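Local coordinates for glycosyl hydrolase family 62 protein (Coprinopsis cinerea, PDB 5B6T) that hydrolyses alpha-L-arabinofuranosidic linkages, probably releasing arabinose side groups from arabinoxylan, at residues A[88-93]-A[273-278]. Sequence-based numbering, arbitrary orientation.
Sequences YFAPQR and NDQTLP
Gln275 reaches from its turn to the bend that ends strand 82-89, where its CB and CG lie against the Phe89 ring while the amide goes on to Ala90 and Pro91. Gln275 CB lies 3.7 Å from Phe89 CD1, and CG is about equally near CD1 and CE1 of that ring. The first torsion sets CG between the backbone N and the carbonyl carbon (chi1 70°), and a bend at chi2 (-76°) then carries the amide past the ring. At the tip, Gln275 OE1 accepts a hydrogen bond from Ala90 N (2.9 Å, nearly straight at the hydrogen), the donor standing above the carbonyl plane; Gln275 CD and NE2 pack against Pro91 CD. Pro91 CD also lies over one face of the Phe89 ring, offset toward its rim, which ties aromatic, proline and amide into one cluster. Gln275 OE1 is also 3.1 Å from Tyr88 O, two acceptors that are close without being hydrogen-bonded.

Farther back, Tyr88 N donates to Asn273 O (2.8 Å), while Tyr88 O receives a CA-H...O contact from Asp274. Asp274 is in turn occupied with its own turn: OD1 accepts from both Thr276 N, in an Asx turn, and Thr276 OG1, bracing the type I turn that presents Gln275.

In the five-bladed beta-propeller of the GH62 family, the loop leading to strand 278-279 packs here on the end of strand 82-89, outermost in another sheet. Gln275 bonds through its backbone to Cys148 at the end of strand 142-148, and Asn273 ND2 bonds to Tyr33 O on strand 25-34, so the loop touches three sheets before entering a fourth at strand 278-279.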
loop_
_atom_site.group_PDB
_atom_site.type_symbol
_atom_site.label_atom_id
_atom_site.label_comp_id
_atom_site.label_asym_id
_atom_site.label_seq_id
_atom_site.Cartn_x
_atom_site.Cartn_y
_atom_site.Cartn_z
ATOM N N TYR A 88 -5.405 -11.539 -6.302
ATOM C CA TYR A 88 -5.613 -12.747 -7.079
ATOM C C TYR A 88 -5.953 -12.341 -8.483
ATOM O O TYR A 88 -6.971 -11.648 -8.711
ATOM C CB TYR A 88 -6.760 -13.551 -6.466
ATOM C CG TYR A 88 -7.071 -14.857 -7.132
ATOM C CD1 TYR A 88 -6.213 -15.952 -7.013
ATOM C CD2 TYR A 88 -8.258 -15.028 -7.788
ATOM C CE1 TYR A 88 -6.515 -17.169 -7.603
ATOM C CE2 TYR A 88 -8.573 -16.234 -8.381
ATOM C CZ TYR A 88 -7.701 -17.297 -8.286
ATOM O OH TYR A 88 -8.054 -18.526 -8.839
ATOM N N PHE A 89 -5.128 -12.752 -9.437
ATOM C CA PHE A 89 -5.382 -12.444 -10.845
ATOM C C PHE A 89 -6.207 -13.579 -11.414
ATOM O O PHE A 89 -5.687 -14.620 -11.856
ATOM C CB PHE A 89 -4.094 -12.237 -11.642
ATOM C CG PHE A 89 -4.334 -11.662 -13.004
ATOM C CD1 PHE A 89 -4.691 -10.336 -13.142
ATOM C CD2 PHE A 89 -4.279 -12.456 -14.145
ATOM C CE1 PHE A 89 -4.960 -9.796 -14.373
ATOM C CE2 PHE A 89 -4.532 -11.916 -15.395
ATOM C CZ PHE A 89 -4.880 -10.599 -15.515
ATOM N N ALA A 90 -7.517 -13.395 -11.349
ATOM C CA ALA A 90 -8.462 -14.491 -11.589
ATOM C C ALA A 90 -8.314 -15.157 -12.955
ATOM O O ALA A 90 -8.403 -16.394 -13.033
ATOM C CB ALA A 90 -9.875 -14.004 -11.343
ATOM N N PRO A 91 -8.042 -14.388 -14.021
ATOM C CA PRO A 91 -7.933 -15.069 -15.341
ATOM C C PRO A 91 -6.827 -16.133 -15.421
ATOM O O PRO A 91 -6.944 -17.082 -16.195
ATOM C CB PRO A 91 -7.666 -13.907 -16.295
ATOM C CG PRO A 91 -8.351 -12.739 -15.640
ATOM C CD PRO A 91 -8.095 -12.919 -14.177
ATOM N N GLN A 92 -5.799 -16.012 -14.598
ATOM C CA GLN A 92 -4.690 -16.972 -14.560
ATOM C C GLN A 92 -4.735 -17.914 -13.385
ATOM O O GLN A 92 -3.867 -18.779 -13.265
ATOM C CB GLN A 92 -3.360 -16.221 -14.528
ATOM C CG GLN A 92 -3.122 -15.458 -15.803
ATOM C CD GLN A 92 -1.963 -14.507 -15.719
ATOM O OE1 GLN A 92 -1.185 -14.560 -14.774
ATOM N NE2 GLN A 92 -1.825 -13.670 -16.715
ATOM N N ARG A 93 -5.687 -17.689 -12.478
ATOM C CA ARG A 93 -5.810 -18.509 -11.265
ATOM C C ARG A 93 -4.479 -18.472 -10.503
ATOM O O ARG A 93 -3.989 -19.481 -9.968
ATOM C CB ARG A 93 -6.263 -19.939 -11.622
ATOM C CG ARG A 93 -7.657 -19.942 -12.245
ATOM C CD ARG A 93 -8.053 -21.231 -12.944
ATOM N NE ARG A 93 -7.745 -22.415 -12.162
ATOM C CZ ARG A 93 -8.557 -23.012 -11.284
ATOM N NH1 ARG A 93 -9.778 -22.544 -11.013
ATOM N NH2 ARG A 93 -8.119 -24.092 -10.645
ATOM N N ASN A 273 -10.870 -10.007 -3.413
ATOM C CA ASN A 273 -9.436 -10.192 -3.503
ATOM C C ASN A 273 -8.869 -10.219 -4.899
ATOM O O ASN A 273 -7.665 -10.398 -5.029
ATOM C CB ASN A 273 -9.035 -11.467 -2.748
ATOM C CG ASN A 273 -9.379 -11.366 -1.273
ATOM O OD1 ASN A 273 -9.397 -10.261 -0.740
ATOM N ND2 ASN A 273 -9.686 -12.491 -0.628
ATOM N N ASP A 274 -9.716 -10.014 -5.904
ATOM C CA ASP A 274 -9.274 -10.097 -7.279
ATOM C C ASP A 274 -8.601 -8.836 -7.791
ATOM O O ASP A 274 -8.387 -7.873 -7.053
ATOM C CB ASP A 274 -10.375 -10.641 -8.211
ATOM C CG ASP A 274 -11.399 -9.617 -8.630
ATOM O OD1 ASP A 274 -11.239 -8.424 -8.346
ATOM O OD2 ASP A 274 -12.410 -10.033 -9.268
ATOM N N GLN A 275 -8.226 -8.872 -9.062
ATOM C CA GLN A 275 -7.457 -7.811 -9.676
ATOM C C GLN A 275 -8.192 -6.501 -9.857
ATOM O O GLN A 275 -7.587 -5.528 -10.332
ATOM C CB GLN A 275 -6.925 -8.285 -11.042
ATOM C CG GLN A 275 -7.955 -8.460 -12.136
ATOM C CD GLN A 275 -8.811 -9.718 -12.027
ATOM O OE1 GLN A 275 -8.531 -10.648 -11.254
ATOM N NE2 GLN A 275 -9.874 -9.765 -12.859
ATOM N N THR A 276 -9.481 -6.466 -9.527
ATOM C CA THR A 276 -10.234 -5.199 -9.612
ATOM C C THR A 276 -10.064 -4.321 -8.377
ATOM O O THR A 276 -10.527 -3.169 -8.367
ATOM C CB THR A 276 -11.735 -5.412 -9.883
ATOM O OG1 THR A 276 -12.344 -6.071 -8.769
ATOM C CG2 THR A 276 -11.937 -6.244 -11.154
ATOM N N LEU A 277 -9.397 -4.835 -7.342
ATOM C CA LEU A 277 -9.139 -4.039 -6.114
ATOM C C LEU A 277 -10.400 -3.278 -5.630
ATOM O O LEU A 277 -10.408 -2.049 -5.466
ATOM C CB LEU A 277 -7.947 -3.080 -6.309
ATOM C CG LEU A 277 -6.539 -3.666 -6.115
ATOM C CD1 LEU A 277 -6.324 -4.054 -4.649
ATOM C CD2 LEU A 277 -6.222 -4.853 -7.015
ATOM N N PRO A 278 -11.478 -4.024 -5.352
ATOM C CA PRO A 278 -12.706 -3.387 -4.897
ATOM C C PRO A 278 -12.750 -3.126 -3.403
ATOM O O PRO A 278 -12.214 -3.913 -2.593
ATOM C CB PRO A 278 -13.772 -4.415 -5.278
ATOM C CG PRO A 278 -13.089 -5.724 -5.138
ATOM C CD PRO A 278 -11.630 -5.484 -5.433
#